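Local coordinates for protein DNA polymerase III beta subunit (Streptococcus pyogenes, PDB 2AVT) that probably forms a ring-shaped dimeric sliding clamp that encircles DNA and tethers the replicative polymerase to its template, at residues Asn7-Leu10 against Phe11-Leu15; Ala79-Phe82 against Ile83-Ser87; Val202-Ser205 against Lys206-Arg209; Arg277-Leu280 against Ile281-Thr285; Ser328-Pro331 against Thr332-Ile335. All blocks are in the same frame, centred on the assembly; numbering follows the deposited sequence.

Contact 1: residues Asn7-Leu10 against Phe11-Leu15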
# COMPACT_ATOMS: atom_id res chain seq x y z
N ASN A 7 3.64 18.18 -22.93
CA ASN A 7 2.88 18.52 -21.73
C ASN A 7 3.26 17.45 -20.69
O ASN A 7 3.23 16.26 -20.99
CB ASN A 7 1.38 18.46 -22.04
CG ASN A 7 0.52 18.60 -20.81
OD1 ASN A 7 0.42 17.68 -20.00
ND2 ASN A 7 -0.11 19.76 -20.66
N ARG A 8 3.63 17.89 -19.48
CA ARG A 8 4.06 16.99 -18.41
C ARG A 8 3.01 15.93 -18.02
O ARG A 8 3.32 14.74 -17.93
CB ARG A 8 4.45 17.81 -17.16
CG ARG A 8 5.11 17.02 -16.03
CD ARG A 8 5.28 17.91 -14.78
NE ARG A 8 3.99 18.47 -14.39
CZ ARG A 8 3.80 19.46 -13.52
NH1 ARG A 8 4.84 20.03 -12.91
NH2 ARG A 8 2.57 19.89 -13.28
N THR A 9 1.79 16.37 -17.78
CA THR A 9 0.73 15.44 -17.41
C THR A 9 0.49 14.39 -18.49
O THR A 9 0.32 13.21 -18.19
CB THR A 9 -0.58 16.20 -17.11
OG1 THR A 9 -0.48 16.80 -15.81
CG2 THR A 9 -1.78 15.27 -17.13
N LEU A 10 0.49 14.80 -19.76
CA LEU A 10 0.29 13.86 -20.86
C LEU A 10 1.42 12.82 -20.89
O LEU A 10 1.18 11.62 -21.00
CB LEU A 10 0.28 14.61 -22.20
CG LEU A 10 0.20 13.80 -23.50
CD1 LEU A 10 -1.24 13.39 -23.77
CD2 LEU A 10 0.71 14.64 -24.66
N PHE A 11 2.65 13.31 -20.80
CA PHE A 11 3.84 12.46 -20.82
C PHE A 11 3.80 11.41 -19.72
O PHE A 11 4.00 10.22 -19.97
CB PHE A 11 5.10 13.33 -20.68
CG PHE A 11 6.37 12.67 -21.16
CD1 PHE A 11 6.33 11.57 -21.99
CD2 PHE A 11 7.60 13.21 -20.82
CE1 PHE A 11 7.50 11.00 -22.47
CE2 PHE A 11 8.77 12.65 -21.30
CZ PHE A 11 8.72 11.53 -22.13
N ILE A 12 3.52 11.85 -18.49
CA ILE A 12 3.46 10.96 -17.34
C ILE A 12 2.43 9.84 -17.53
O ILE A 12 2.73 8.68 -17.27
CB ILE A 12 3.12 11.74 -16.04
CG1 ILE A 12 4.31 12.62 -15.66
CG2 ILE A 12 2.79 10.77 -14.90
CD1 ILE A 12 4.06 13.51 -14.45
N HIS A 13 1.23 10.19 -17.99
CA HIS A 13 0.20 9.17 -18.20
C HIS A 13 0.66 8.08 -19.16
O HIS A 13 0.51 6.90 -18.88
CB HIS A 13 -1.10 9.81 -18.70
CG HIS A 13 -1.84 10.58 -17.65
ND1 HIS A 13 -2.17 10.03 -16.43
CD2 HIS A 13 -2.32 11.84 -17.64
CE1 HIS A 13 -2.82 10.93 -15.71
NE2 HIS A 13 -2.93 12.04 -16.42
N ALA A 14 1.24 8.49 -20.29
CA ALA A 14 1.72 7.53 -21.29
C ALA A 14 2.91 6.70 -20.77
O ALA A 14 3.04 5.53 -21.12
CB ALA A 14 2.12 8.27 -22.57
N LEU A 15 3.77 7.32 -19.97
CA LEU A 15 4.92 6.63 -19.41
C LEU A 15 4.49 5.56 -18.42
O LEU A 15 5.01 4.44 -18.45
CB LEU A 15 5.86 7.63 -18.71
CG LEU A 15 6.71 8.50 -19.62
CD1 LEU A 15 7.36 9.66 -18.84
CD2 LEU A 15 7.77 7.63 -20.28
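The carbonyl of N7 accepts from F11 N at 3.0 Å, and R8 O takes the amide of I12 at the same length. These are the first i to i+4 bonds of helix 8-18. H13 N to T9 O and A14 N to L10 O follow, both at 3.2 Å. N7 also caps the helix with its side chain. CG stands anti to the backbone N (chi1 172°), which carries OD1 forward over the start of the helix, where it accepts from L10 N at 2.9 Å. An amide that has no helical carbonyl before it is thereby satisfied.

Two pairs of side chains run side by side along the helix. CG2 of T9 lies 3.5 Å from NE2 of H13, a methyl beside the imidazole. The same ring brings CD2 to 3.0 Å from T9 O and meets this carbonyl obliquely. R8 and I12 pair more loosely, through CG of R8 and CD1 of I12 at 4.0 Å. Beyond CG the arginine chain bends at chi3, and its NH1 is held by L89 O.

The F11 ring has CD1 of L15 over the centre of one face. It packs on I58 of strand 52-59 and on I86 of helix 79-88, while A14 touches I58 and L45. T9 and H13 stay on the exposed side. The stretch is an N-capped helix start directly after strand 3-7, with one side laid against sheet and partner helix, in the N-terminal domain of the clamp.

Contact 2: residues Ala79-Phe82 against Ile83-Ser87; sequences ASFF and INIIS
F81 and I85 cross at a slant, with the tip of the isoleucine over one face of the ring. I85 CD1 lies 3.5 Å from the ring centroid and 19° off the normal, a CH-pi contact. It sits nearest the far end of the ring, 3.4 Å from CZ of F81. One residue on, F82 and I86 repeat the pattern with a different atom. Here CG1 of I86 lies over the face, 3.8 Å from the F82 centroid. In both phenylalanines CG is anti to the backbone N (F82 chi1 178°), which leads the ring along the helix to the residue four further on.

Both pairs belong to helix 79-88 of the N-terminal clamp domain. F82, I85 and I86 face the sheet at L106 of strand 103-108. F81 and I85 also pack on L280 and I281 of the second subunit, respectively, so this side of the helix forms part of the dimer interface.

The backbone below is regular, with I83 N bonded to A79 O at 2.9 Å. N84 lies on the exposed side, its ND2 3.0 Å from S80 O at a poor angle for a bond. Near the end of the helix I83 O is gripped twice: S87 N and S87 OG reach it from opposite faces of its plane, OG at 2.8 Å.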
# COMPACT_ATOMS: atom_id res chain seq x y z
N ALA A 79 13.82 3.20 -16.99
CA ALA A 79 12.41 3.54 -16.83
C ALA A 79 11.93 4.18 -15.52
O ALA A 79 11.47 5.32 -15.52
CB ALA A 79 11.56 2.33 -17.14
N SER A 80 11.97 3.43 -14.42
CA SER A 80 11.51 3.95 -13.14
C SER A 80 12.19 5.26 -12.77
O SER A 80 11.55 6.19 -12.29
CB SER A 80 11.75 2.92 -12.04
OG SER A 80 10.83 1.86 -12.16
N PHE A 81 13.48 5.32 -13.02
CA PHE A 81 14.25 6.52 -12.72
C PHE A 81 13.80 7.70 -13.60
O PHE A 81 13.56 8.81 -13.11
CB PHE A 81 15.73 6.20 -12.94
CG PHE A 81 16.65 7.36 -12.69
CD1 PHE A 81 16.71 7.96 -11.44
CD2 PHE A 81 17.47 7.83 -13.70
CE1 PHE A 81 17.57 9.02 -11.22
CE2 PHE A 81 18.32 8.89 -13.47
CZ PHE A 81 18.37 9.49 -12.23
N PHE A 82 13.65 7.46 -14.90
CA PHE A 82 13.25 8.52 -15.81
C PHE A 82 11.88 9.07 -15.47
O PHE A 82 11.67 10.29 -15.47
CB PHE A 82 13.22 7.99 -17.25
CG PHE A 82 12.76 9.01 -18.25
CD1 PHE A 82 13.44 10.21 -18.41
CD2 PHE A 82 11.64 8.77 -19.04
CE1 PHE A 82 13.03 11.14 -19.35
CE2 PHE A 82 11.22 9.70 -19.98
CZ PHE A 82 11.92 10.89 -20.14
N ILE A 83 10.95 8.17 -15.18
CA ILE A 83 9.59 8.56 -14.83
C ILE A 83 9.53 9.36 -13.53
O ILE A 83 8.77 10.32 -13.45
CB ILE A 83 8.68 7.32 -14.73
CG1 ILE A 83 8.57 6.66 -16.10
CG2 ILE A 83 7.33 7.72 -14.19
CD1 ILE A 83 7.75 5.35 -16.09
N ASN A 84 10.30 8.96 -12.52
CA ASN A 84 10.32 9.73 -11.27
C ASN A 84 10.86 11.15 -11.54
O ASN A 84 10.38 12.13 -10.97
CB ASN A 84 11.20 9.07 -10.20
CG ASN A 84 10.63 7.76 -9.70
OD1 ASN A 84 9.42 7.59 -9.61
ND2 ASN A 84 11.51 6.83 -9.37
N ILE A 85 11.85 11.25 -12.41
CA ILE A 85 12.40 12.57 -12.74
C ILE A 85 11.34 13.44 -13.43
O ILE A 85 11.08 14.57 -13.00
CB ILE A 85 13.64 12.44 -13.63
CG1 ILE A 85 14.83 12.03 -12.77
CG2 ILE A 85 13.94 13.76 -14.34
CD1 ILE A 85 15.91 11.37 -13.53
N ILE A 86 10.71 12.90 -14.47
CA ILE A 86 9.68 13.62 -15.21
C ILE A 86 8.56 14.05 -14.28
O ILE A 86 8.09 15.18 -14.34
CB ILE A 86 9.08 12.73 -16.34
CG1 ILE A 86 10.14 12.52 -17.43
CG2 ILE A 86 7.81 13.36 -16.91
CD1 ILE A 86 10.59 13.81 -18.13
N SER A 87 8.14 13.14 -13.40
CA SER A 87 7.06 13.44 -12.46
C SER A 87 7.46 14.50 -11.44
O SER A 87 6.60 15.09 -10.80
CB SER A 87 6.62 12.18 -11.72
OG SER A 87 6.26 11.14 -12.62

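Contact 3: residues Val202-Ser205 against Lys206-Arg209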
# COMPACT_ATOMS: atom_id res chain seq x y z
N VAL A 202 -3.08 -20.21 -25.68
CA VAL A 202 -3.08 -20.18 -24.23
C VAL A 202 -2.26 -18.93 -23.90
O VAL A 202 -1.10 -18.82 -24.29
CB VAL A 202 -2.40 -21.43 -23.63
CG1 VAL A 202 -2.41 -21.35 -22.12
CG2 VAL A 202 -3.14 -22.68 -24.11
N LEU A 203 -2.88 -18.00 -23.19
CA LEU A 203 -2.23 -16.75 -22.83
C LEU A 203 -1.99 -16.65 -21.33
O LEU A 203 -2.92 -16.81 -20.54
CB LEU A 203 -3.10 -15.57 -23.28
CG LEU A 203 -2.36 -14.24 -23.41
CD1 LEU A 203 -1.26 -14.40 -24.45
CD2 LEU A 203 -3.31 -13.14 -23.84
N PRO A 204 -0.73 -16.39 -20.93
CA PRO A 204 -0.38 -16.28 -19.51
C PRO A 204 -1.37 -15.35 -18.84
O PRO A 204 -1.61 -14.24 -19.32
CB PRO A 204 1.04 -15.69 -19.56
CG PRO A 204 1.58 -16.24 -20.82
CD PRO A 204 0.42 -16.08 -21.79
N SER A 205 -1.97 -15.79 -17.74
CA SER A 205 -2.97 -15.00 -17.05
C SER A 205 -2.50 -13.61 -16.61
O SER A 205 -3.28 -12.65 -16.67
CB SER A 205 -3.51 -15.76 -15.85
OG SER A 205 -2.45 -16.22 -15.02
N LYS A 206 -1.26 -13.50 -16.17
CA LYS A 206 -0.78 -12.19 -15.73
C LYS A 206 -0.78 -11.22 -16.89
O LYS A 206 -1.08 -10.04 -16.73
CB LYS A 206 0.64 -12.29 -15.15
CG LYS A 206 1.09 -11.00 -14.48
CD LYS A 206 2.36 -11.19 -13.68
CE LYS A 206 2.55 -10.04 -12.70
NZ LYS A 206 1.37 -9.90 -11.79
N SER A 207 -0.43 -11.72 -18.07
CA SER A 207 -0.39 -10.88 -19.26
C SER A 207 -1.77 -10.31 -19.58
O SER A 207 -1.88 -9.21 -20.11
CB SER A 207 0.13 -11.70 -20.45
OG SER A 207 1.46 -12.15 -20.20
N LEU A 208 -2.82 -11.05 -19.25
CA LEU A 208 -4.18 -10.59 -19.51
C LEU A 208 -4.59 -9.51 -18.51
O LEU A 208 -5.29 -8.56 -18.87
CB LEU A 208 -5.16 -11.77 -19.46
CG LEU A 208 -5.10 -12.64 -20.72
CD1 LEU A 208 -6.02 -13.84 -20.59
CD2 LEU A 208 -5.49 -11.78 -21.91
N ARG A 209 -4.17 -9.67 -17.26
CA ARG A 209 -4.49 -8.66 -16.24
C ARG A 209 -3.88 -7.32 -16.67
O ARG A 209 -4.47 -6.27 -16.45
CB ARG A 209 -3.92 -9.07 -14.88
CG ARG A 209 -4.45 -10.40 -14.36
CD ARG A 209 -4.99 -10.27 -12.95
NE ARG A 209 -4.12 -10.88 -11.94
CZ ARG A 209 -2.94 -10.39 -11.55
NH1 ARG A 209 -2.47 -9.27 -12.08
NH2 ARG A 209 -2.24 -11.03 -10.62
O HOH W 1 0.43 -15.81 -15.58
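S205 O is gripped by two amides of the following turn. R209 N bonds to S205 O at 3.2 Å (155°). L208 N adds a weak bond. P204 O likewise takes only weak bonds, from S207 N and again from L208 N, so the L208 amide is shared between two carbonyls.

A water helps at the helix start. It accepts from K206 N at 2.9 Å and is hydrogen-bonded to S205 OG at 3.0 Å. The serine hydroxyl sits between its backbone N and carbonyl carbon (chi1 52°), which brings OG within reach of this water. OG is also bonded to T163 O, and this links the helix start to the residue just before strand 164-170.

The packing lies to the inside. L203 and L208 meet through their CD2 methyls, which are modelled closer than is usual, so the exact spacing is doubtful. S207 OG is buried beside the proline ring, 3.6 Å from CB of P204, and has no hydrogen-bonding partner in the model. L203 continues inward onto I231 and F233 of strand 230-234, while L208 rests on V165. P204 is the N-cap residue at the junction. Strand 199-204 thus passes straight into helix 205-214, a strand-to-helix connection of the central clamp domain in which the helix packs back against the sheet.

Contact 4: residues Arg277-Leu280 against Ile281-Thr285; sequences RAFL and ISNAT
The F279 ring carries N283 over one face. CB of N283 lies 3.9 Å from the ring centroid and 18° off its normal, a CH-pi contact with the atom offset toward the rim. The amide group spreads over the far end of the same ring, its plane 38° from that of the phenyl. OD1 of N283 comes to 3.2 Å from CZ of F279. Both side chains have CG anti to the backbone N, and this brings ring and amide together. S282 OG approaches the ring obliquely, 4.0 Å from CD1 of F279.

The backbone bonds beside this pair vary in strength. S282 N gives a sound bond to A278 O at 3.0 Å, and I281 N adds a weak one to the same carbonyl. N283 N reaches F279 O at 2.8 Å with a bent angle of 146°. This bond places N283 one turn on from F279.

The other sides of the helix have different neighbours. A278, I281 and S282 pack on V303 of strand 298-305, and I281 O accepts from S305 OG. F279 also touches T332 and I335 of helix 331-339. L280 and I281 lie against I85 and F81 of the second subunit, respectively.

The chemistry differs from side to side. Toward the second subunit the chain offers mainly L280 and I281, with R277 beside P90 of that subunit. Between the side chains of F279 and N283 the contact is of dispersion and CH-pi type. The amide oxygen rests over the end of the ring, and the hydrogen bond joining the two residues is one between their backbones.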
# COMPACT_ATOMS: atom_id res chain seq x y z
N ARG A 277 -16.01 -15.35 6.17
CA ARG A 277 -15.89 -15.66 7.59
C ARG A 277 -15.44 -17.10 7.75
O ARG A 277 -14.66 -17.43 8.65
CB ARG A 277 -17.23 -15.50 8.30
CG ARG A 277 -17.80 -14.11 8.28
CD ARG A 277 -19.08 -14.09 9.10
NE ARG A 277 -19.86 -12.90 8.80
CZ ARG A 277 -20.58 -12.74 7.69
NH1 ARG A 277 -20.62 -13.70 6.78
NH2 ARG A 277 -21.22 -11.61 7.48
N ALA A 278 -15.96 -17.97 6.89
CA ALA A 278 -15.62 -19.38 6.93
C ALA A 278 -14.13 -19.54 6.69
O ALA A 278 -13.48 -20.40 7.28
CB ALA A 278 -16.41 -20.14 5.87
N PHE A 279 -13.58 -18.69 5.82
CA PHE A 279 -12.16 -18.74 5.49
C PHE A 279 -11.30 -18.32 6.68
O PHE A 279 -10.23 -18.89 6.90
CB PHE A 279 -11.86 -17.83 4.29
CG PHE A 279 -10.42 -17.86 3.87
CD1 PHE A 279 -9.83 -19.04 3.46
CD2 PHE A 279 -9.66 -16.70 3.88
CE1 PHE A 279 -8.50 -19.07 3.08
CE2 PHE A 279 -8.34 -16.72 3.49
CZ PHE A 279 -7.75 -17.91 3.09
N LEU A 280 -11.75 -17.33 7.44
CA LEU A 280 -10.99 -16.86 8.59
C LEU A 280 -10.72 -17.95 9.62
O LEU A 280 -9.84 -17.80 10.47
CB LEU A 280 -11.72 -15.69 9.27
CG LEU A 280 -11.69 -14.37 8.49
CD1 LEU A 280 -12.46 -13.30 9.25
CD2 LEU A 280 -10.24 -13.94 8.28
N ILE A 281 -11.47 -19.05 9.55
CA ILE A 281 -11.27 -20.14 10.50
C ILE A 281 -10.65 -21.36 9.82
O ILE A 281 -9.74 -21.99 10.37
CB ILE A 281 -12.60 -20.56 11.15
CG1 ILE A 281 -13.24 -19.35 11.83
CG2 ILE A 281 -12.37 -21.68 12.14
CD1 ILE A 281 -12.34 -18.66 12.82
N SER A 282 -11.13 -21.67 8.62
CA SER A 282 -10.62 -22.82 7.88
C SER A 282 -9.18 -22.58 7.46
O SER A 282 -8.41 -23.53 7.26
CB SER A 282 -11.48 -23.06 6.63
OG SER A 282 -11.24 -22.08 5.64
N ASN A 283 -8.81 -21.31 7.32
CA ASN A 283 -7.46 -20.96 6.91
C ASN A 283 -6.44 -21.31 7.99
O ASN A 283 -5.26 -21.50 7.70
CB ASN A 283 -7.39 -19.46 6.57
CG ASN A 283 -6.12 -19.09 5.83
OD1 ASN A 283 -5.79 -19.70 4.81
ND2 ASN A 283 -5.42 -18.09 6.33
N ALA A 284 -6.92 -21.41 9.23
CA ALA A 284 -6.05 -21.75 10.35
C ALA A 284 -5.44 -23.12 10.10
O ALA A 284 -4.24 -23.33 10.30
CB ALA A 284 -6.84 -21.76 11.65
N THR A 285 -6.28 -24.05 9.66
CA THR A 285 -5.85 -25.41 9.38
C THR A 285 -5.57 -25.61 7.89
O THR A 285 -6.45 -25.42 7.05
CB THR A 285 -6.92 -26.43 9.81
OG1 THR A 285 -7.05 -26.41 11.23
CG2 THR A 285 -6.54 -27.83 9.34

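Contact 5: residues Ser328-Pro331 against Thr332-Ile335; sequences SFNP and TYLI
N330 lies over one face of the Y333 ring. Its CB is 4.3 Å from the ring centroid and 20° off the normal, a CH-pi contact, and OD1 is above the same ring toward the rim. OD1 also stands 3.0 Å from T332 N and 3.2 Å from CB of T332, whose side chain runs alongside that of N330. The anti placement of CG to the backbone N (chi1 176°) turns the amide forward to the first turn of the helix.

Backbone bonds fix these positions. Y333 N donates to N330 O at 3.1 Å. I335 N makes a nearly straight bond to P331 O at 2.8 Å, and L334 N adds a weak one to that oxygen. On the inner side CE1 of F329 meets CD2 of L334 at 3.6 Å, the two chains crossing at an angle.

Further out, F329 meets the ring of F357 and packs on V290 and L292. Y333 reaches D181 and H183. Strand 325-329 lies beside strand 290-295, and helix 331-339, which follows it directly, packs against helix 268-282 through T332 on F279 and I335 on M275.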
# COMPACT_ATOMS: atom_id res chain seq x y z
N SER A 328 -18.33 -30.49 1.16
CA SER A 328 -17.18 -29.78 1.71
C SER A 328 -16.23 -29.35 0.60
O SER A 328 -15.91 -30.14 -0.29
CB SER A 328 -16.43 -30.68 2.70
OG SER A 328 -17.19 -30.91 3.87
N PHE A 329 -15.76 -28.12 0.68
CA PHE A 329 -14.88 -27.58 -0.34
C PHE A 329 -14.01 -26.45 0.24
O PHE A 329 -14.33 -25.90 1.29
CB PHE A 329 -15.73 -27.04 -1.49
CG PHE A 329 -16.77 -26.05 -1.04
CD1 PHE A 329 -16.48 -24.70 -0.94
CD2 PHE A 329 -18.04 -26.47 -0.68
CE1 PHE A 329 -17.42 -23.79 -0.48
CE2 PHE A 329 -18.99 -25.57 -0.22
CZ PHE A 329 -18.68 -24.22 -0.13
N ASN A 330 -12.93 -26.12 -0.44
CA ASN A 330 -12.06 -25.04 0.02
C ASN A 330 -12.75 -23.71 -0.27
O ASN A 330 -12.89 -23.32 -1.43
CB ASN A 330 -10.71 -25.11 -0.70
CG ASN A 330 -9.81 -23.95 -0.33
OD1 ASN A 330 -10.05 -22.81 -0.73
ND2 ASN A 330 -8.76 -24.23 0.45
N PRO A 331 -13.19 -23.00 0.77
CA PRO A 331 -13.88 -21.70 0.69
C PRO A 331 -13.27 -20.63 -0.24
O PRO A 331 -14.00 -19.95 -0.96
CB PRO A 331 -13.93 -21.24 2.14
CG PRO A 331 -13.94 -22.51 2.91
CD PRO A 331 -12.94 -23.36 2.18
N THR A 332 -11.94 -20.48 -0.20
CA THR A 332 -11.27 -19.49 -1.05
C THR A 332 -11.72 -19.59 -2.50
O THR A 332 -11.86 -18.58 -3.19
CB THR A 332 -9.74 -19.65 -1.02
OG1 THR A 332 -9.26 -19.41 0.31
CG2 THR A 332 -9.08 -18.66 -1.96
N TYR A 333 -11.94 -20.81 -2.96
CA TYR A 333 -12.37 -21.07 -4.32
C TYR A 333 -13.75 -20.47 -4.59
O TYR A 333 -13.97 -19.85 -5.63
CB TYR A 333 -12.38 -22.58 -4.57
CG TYR A 333 -11.00 -23.20 -4.57
CD1 TYR A 333 -9.86 -22.41 -4.51
CD2 TYR A 333 -10.84 -24.57 -4.69
CE1 TYR A 333 -8.60 -22.97 -4.58
CE2 TYR A 333 -9.58 -25.14 -4.76
CZ TYR A 333 -8.46 -24.33 -4.71
OH TYR A 333 -7.22 -24.90 -4.82
N LEU A 334 -14.67 -20.66 -3.65
CA LEU A 334 -16.02 -20.13 -3.80
C LEU A 334 -15.98 -18.61 -3.71
O LEU A 334 -16.65 -17.91 -4.48
CB LEU A 334 -16.94 -20.69 -2.71
CG LEU A 334 -18.39 -20.21 -2.77
CD1 LEU A 334 -18.96 -20.42 -4.18
CD2 LEU A 334 -19.21 -20.96 -1.74
N ILE A 335 -15.19 -18.10 -2.77
CA ILE A 335 -15.05 -16.67 -2.58
C ILE A 335 -14.63 -16.00 -3.89
O ILE A 335 -15.24 -15.03 -4.33
CB ILE A 335 -14.02 -16.35 -1.46
CG1 ILE A 335 -14.53 -16.91 -0.13
CG2 ILE A 335 -13.80 -14.84 -1.36
CD1 ILE A 335 -13.62 -16.64 1.05

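The five contacts follow one another along the chain in numerical order and sample all three clamp domains. Contacts 1 and 2 lie on helices 8-18 and 79-88 of the N-terminal domain. Their centres are about 11 Å apart, and they touch where I12 meets I86. Contacts 4 and 5 are a similar pair in the C-terminal domain, on helix 268-282 and on strand 325-329 with helix 331-339, their centres about 10 Å apart. Contact 3 lies in the central domain, about 27 Å from contacts 1 and 2 between centres. Contacts 2 and 4 are about 43 Å apart between centres within one chain, yet each packs on the other's counterpart in the second subunit. Such head-to-tail pairing is consistent with closure of a dimeric ring.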